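Local coordinates for protein STING-associated CdnE c-di-GMP synthase (Flavobacteriaceae, PDB 6WT8) that synthesises the cyclic dinucleotide c-di-GMP, a second messenger that probably signals to a partner STING protein in CBASS antiphage defence, at residues A[47-59]-A[255-267]. Sequence-based numbering, arbitrary orientation.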
# COMPACT_ATOMS: atom_id res chain seq x y z
N VAL A 47 -19.43 19.95 1.55
CA VAL A 47 -18.81 19.04 0.56
C VAL A 47 -17.29 19.20 0.56
O VAL A 47 -16.54 18.21 0.52
CB VAL A 47 -19.41 19.27 -0.86
CG1 VAL A 47 -19.36 20.72 -1.35
CG2 VAL A 47 -18.74 18.34 -1.89
N SER A 48 -16.81 20.44 0.66
CA SER A 48 -15.36 20.67 0.73
C SER A 48 -14.76 20.06 1.99
O SER A 48 -13.67 19.48 1.95
CB SER A 48 -15.07 22.16 0.71
OG SER A 48 -13.70 22.32 1.05
N ILE A 49 -15.42 20.23 3.14
CA ILE A 49 -14.88 19.62 4.37
C ILE A 49 -14.81 18.10 4.24
O ILE A 49 -13.84 17.46 4.68
CB ILE A 49 -15.73 20.06 5.57
CG1 ILE A 49 -15.57 21.55 5.76
CG2 ILE A 49 -15.30 19.34 6.82
CD1 ILE A 49 -16.64 22.09 6.73
N TYR A 50 -15.84 17.50 3.66
CA TYR A 50 -15.79 16.06 3.43
C TYR A 50 -14.59 15.68 2.57
O TYR A 50 -13.90 14.69 2.85
CB TYR A 50 -17.08 15.61 2.75
CG TYR A 50 -17.07 14.15 2.31
CD1 TYR A 50 -16.92 13.12 3.23
CD2 TYR A 50 -17.21 13.84 0.97
CE1 TYR A 50 -16.90 11.72 2.82
CE2 TYR A 50 -17.20 12.46 0.55
CZ TYR A 50 -17.05 11.45 1.47
OH TYR A 50 -17.05 10.09 1.13
N ILE A 51 -14.41 16.40 1.47
CA ILE A 51 -13.26 16.12 0.60
C ILE A 51 -11.94 16.26 1.37
O ILE A 51 -11.05 15.38 1.30
CB ILE A 51 -13.28 17.05 -0.62
CG1 ILE A 51 -14.50 16.76 -1.49
CG2 ILE A 51 -11.97 16.95 -1.41
CD1 ILE A 51 -14.80 17.87 -2.49
N LYS A 52 -11.81 17.35 2.14
CA LYS A 52 -10.56 17.58 2.88
C LYS A 52 -10.27 16.46 3.84
O LYS A 52 -9.12 15.98 3.95
CB LYS A 52 -10.64 18.90 3.67
CG LYS A 52 -10.45 20.08 2.81
CD LYS A 52 -10.31 21.37 3.67
CE LYS A 52 -11.57 21.66 4.47
NZ LYS A 52 -11.52 23.07 5.13
N GLU A 53 -11.27 16.06 4.63
CA GLU A 53 -11.02 15.08 5.67
C GLU A 53 -10.84 13.70 5.07
O GLU A 53 -10.08 12.89 5.61
CB GLU A 53 -12.16 15.16 6.70
CG GLU A 53 -12.05 16.57 7.37
CD GLU A 53 -12.89 16.77 8.60
OE1 GLU A 53 -13.60 15.82 8.99
OE2 GLU A 53 -12.86 17.91 9.17
N SER A 54 -11.47 13.46 3.91
CA SER A 54 -11.24 12.21 3.19
C SER A 54 -9.83 12.15 2.59
O SER A 54 -9.25 11.06 2.50
CB SER A 54 -12.25 12.05 2.06
OG SER A 54 -13.55 11.79 2.58
N MSE A 55 -9.28 13.27 2.18
CA MSE A 55 -7.94 13.35 1.62
C MSE A 55 -6.88 13.24 2.71
O MSE A 55 -5.82 12.67 2.47
CB MSE A 55 -7.74 14.65 0.83
CG MSE A 55 -8.43 14.55 -0.51
SE MSE A 55 -8.01 16.20 -1.50
CE MSE A 55 -8.88 15.66 -3.02
N LYS A 56 -7.12 13.81 3.89
CA LYS A 56 -6.03 13.91 4.87
C LYS A 56 -5.75 12.61 5.62
O LYS A 56 -4.63 12.43 6.14
CB LYS A 56 -6.33 15.02 5.87
CG LYS A 56 -6.18 16.37 5.23
CD LYS A 56 -6.66 17.46 6.19
CE LYS A 56 -6.64 18.76 5.46
NZ LYS A 56 -7.25 19.88 6.26
N GLY A 57 -6.72 11.69 5.71
CA GLY A 57 -6.47 10.39 6.33
C GLY A 57 -6.49 10.40 7.86
O GLY A 57 -7.19 11.19 8.53
N VAL A 58 -5.75 9.45 8.43
CA VAL A 58 -5.84 9.08 9.84
C VAL A 58 -4.95 9.99 10.69
O VAL A 58 -3.83 10.35 10.30
CB VAL A 58 -5.43 7.59 9.96
CG1 VAL A 58 -5.25 7.14 11.39
CG2 VAL A 58 -6.51 6.69 9.25
N ALA A 59 -5.45 10.32 11.88
CA ALA A 59 -4.66 11.10 12.83
C ALA A 59 -3.32 10.40 13.12
O ALA A 59 -3.25 9.16 13.26
CB ALA A 59 -5.45 11.34 14.12
N ASN A 255 -3.10 12.12 -1.16
CA ASN A 255 -4.42 12.69 -0.91
C ASN A 255 -5.46 12.11 -1.87
O ASN A 255 -6.58 11.77 -1.46
CB ASN A 255 -4.36 14.22 -1.07
CG ASN A 255 -3.50 14.87 -0.00
OD1 ASN A 255 -3.41 14.38 1.14
ND2 ASN A 255 -2.92 16.02 -0.34
N MSE A 256 -5.07 11.88 -3.14
CA MSE A 256 -6.01 11.27 -4.11
C MSE A 256 -6.30 9.82 -3.73
O MSE A 256 -7.47 9.37 -3.81
CB MSE A 256 -5.49 11.31 -5.56
CG MSE A 256 -5.50 12.74 -6.02
SE MSE A 256 -5.18 12.87 -8.01
CE MSE A 256 -3.62 11.61 -8.16
N ILE A 257 -5.28 9.08 -3.29
CA ILE A 257 -5.51 7.68 -2.93
C ILE A 257 -6.49 7.59 -1.76
O ILE A 257 -7.45 6.78 -1.77
CB ILE A 257 -4.16 7.03 -2.58
CG1 ILE A 257 -3.40 6.81 -3.90
CG2 ILE A 257 -4.38 5.65 -1.85
CD1 ILE A 257 -1.94 6.38 -3.71
N ARG A 258 -6.21 8.37 -0.69
CA ARG A 258 -7.07 8.29 0.50
C ARG A 258 -8.49 8.74 0.16
O ARG A 258 -9.45 8.19 0.68
CB ARG A 258 -6.45 9.13 1.63
CG ARG A 258 -5.15 8.47 2.13
CD ARG A 258 -4.62 9.13 3.41
NE ARG A 258 -4.23 10.49 3.09
CZ ARG A 258 -2.98 10.98 3.04
NH1 ARG A 258 -1.84 10.35 3.36
NH2 ARG A 258 -2.86 12.23 2.66
N PHE A 259 -8.62 9.79 -0.67
CA PHE A 259 -9.95 10.24 -1.08
C PHE A 259 -10.71 9.13 -1.77
O PHE A 259 -11.84 8.84 -1.40
CB PHE A 259 -9.79 11.44 -2.02
CG PHE A 259 -11.07 11.98 -2.57
CD1 PHE A 259 -11.99 12.57 -1.76
CD2 PHE A 259 -11.28 12.00 -3.90
CE1 PHE A 259 -13.20 13.09 -2.28
CE2 PHE A 259 -12.46 12.53 -4.43
CZ PHE A 259 -13.40 13.10 -3.61
N LEU A 260 -10.09 8.48 -2.77
CA LEU A 260 -10.86 7.43 -3.48
C LEU A 260 -11.20 6.27 -2.56
O LEU A 260 -12.28 5.66 -2.67
CB LEU A 260 -10.08 6.92 -4.71
CG LEU A 260 -10.07 7.67 -6.01
CD1 LEU A 260 -9.56 6.65 -7.10
CD2 LEU A 260 -11.47 8.19 -6.38
N LYS A 261 -10.28 5.90 -1.64
CA LYS A 261 -10.58 4.83 -0.68
C LYS A 261 -11.78 5.21 0.19
O LYS A 261 -12.65 4.37 0.44
CB LYS A 261 -9.36 4.55 0.19
CG LYS A 261 -8.26 3.78 -0.52
CD LYS A 261 -7.18 3.47 0.53
CE LYS A 261 -6.01 2.81 -0.04
NZ LYS A 261 -5.22 2.30 1.17
N ASN A 262 -11.86 6.47 0.62
CA ASN A 262 -13.00 6.89 1.43
C ASN A 262 -14.28 6.86 0.61
O ASN A 262 -15.33 6.48 1.12
CB ASN A 262 -12.75 8.32 1.98
CG ASN A 262 -12.02 8.28 3.35
OD1 ASN A 262 -12.56 7.71 4.30
ND2 ASN A 262 -10.80 8.81 3.44
N ILE A 263 -14.23 7.37 -0.63
CA ILE A 263 -15.44 7.33 -1.47
C ILE A 263 -15.90 5.89 -1.65
O ILE A 263 -17.09 5.59 -1.55
CB ILE A 263 -15.17 7.98 -2.84
CG1 ILE A 263 -14.83 9.46 -2.71
CG2 ILE A 263 -16.34 7.78 -3.83
CD1 ILE A 263 -15.69 10.25 -1.83
N LYS A 264 -14.96 4.98 -1.92
CA LYS A 264 -15.38 3.58 -2.10
C LYS A 264 -16.03 3.02 -0.83
O LYS A 264 -17.05 2.29 -0.87
CB LYS A 264 -14.17 2.72 -2.51
CG LYS A 264 -14.65 1.35 -3.03
CD LYS A 264 -13.47 0.59 -3.71
CE LYS A 264 -12.45 0.10 -2.68
NZ LYS A 264 -12.87 -1.23 -2.04
N TYR A 265 -15.45 3.35 0.32
CA TYR A 265 -15.89 2.82 1.59
C TYR A 265 -17.32 3.25 1.89
O TYR A 265 -18.13 2.43 2.30
CB TYR A 265 -14.91 3.27 2.70
CG TYR A 265 -15.08 2.51 4.00
CD1 TYR A 265 -16.03 2.88 4.95
CD2 TYR A 265 -14.25 1.42 4.27
CE1 TYR A 265 -16.15 2.15 6.14
CE2 TYR A 265 -14.36 0.69 5.48
CZ TYR A 265 -15.31 1.08 6.38
OH TYR A 265 -15.44 0.34 7.55
N ASP A 266 -17.65 4.50 1.57
CA ASP A 266 -18.97 5.07 1.86
C ASP A 266 -19.97 4.85 0.74
O ASP A 266 -21.16 5.17 0.91
CB ASP A 266 -18.79 6.58 2.14
CG ASP A 266 -18.20 6.85 3.53
OD1 ASP A 266 -18.43 6.05 4.41
OD2 ASP A 266 -17.50 7.88 3.65
N CYS A 267 -19.56 4.27 -0.37
CA CYS A 267 -20.49 4.04 -1.47
C CYS A 267 -21.35 2.80 -1.23
O CYS A 267 -20.81 1.68 -1.15
CB CYS A 267 -19.71 3.88 -2.76
SG CYS A 267 -20.80 3.61 -4.20
O HOH W 1 -9.62 9.98 5.88
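Arg258 grips the carbonyl of Met55 side-on, two nitrogens converging on one oxygen. NE lies 2.8 Å from Met55 O on a fairly straight N-H path (160°), NH2 lies 3.0 Å from the same atom, and the oxygen sits at the edge of the guanidinium, almost in its plane. The bend at chi3 turns the group back across the end of helix 47-56, where Lys56 O lies over one face and Arg258 CD comes within 3.7 Å of Gly57 CA. NH1 goes on to Asn96 O. A leucine here would probably leave Met55 O without both donors and the helix end less firmly held against helix 255-266. One turn further along, Asn262 ND2 meets Ser54 O at 2.9 Å, on a lone pair in the carbonyl plane, and a water links the same nitrogen to Glu53 O.

The helices are steeply inclined, 112° between their directions, with axes 7.2 Å apart at closest approach. They lie in the helical lobe of this CD-NTase, packed among helices 5-16, 278-287 and 336-360, and the contact joins an N-terminal helix to one after the sheet in sequence.

On the apolar flank of the crossing lies Phe259, its CE1 against Ile51 CG1 and its CB against Met55 CG, with Leu350 beyond. Ser54 CB sits at the ring edge, 3.9 Å from Phe259 CD1, while Met55 CE and Ile263 CG1 lie over opposite faces. Ser54 OG bonds back to Tyr50 O and rests over one face of the Tyr50 ring. Tyr50 CG stands anti to its own N (chi1 173°), which carries the ring out to Ile263, whose CD1 is 3.6 Å from Tyr50 CE2. Asp266 OD2 lies at the ring edge near Tyr50 OH, a weak contact; its carboxylate is salt-bridged to Arg15.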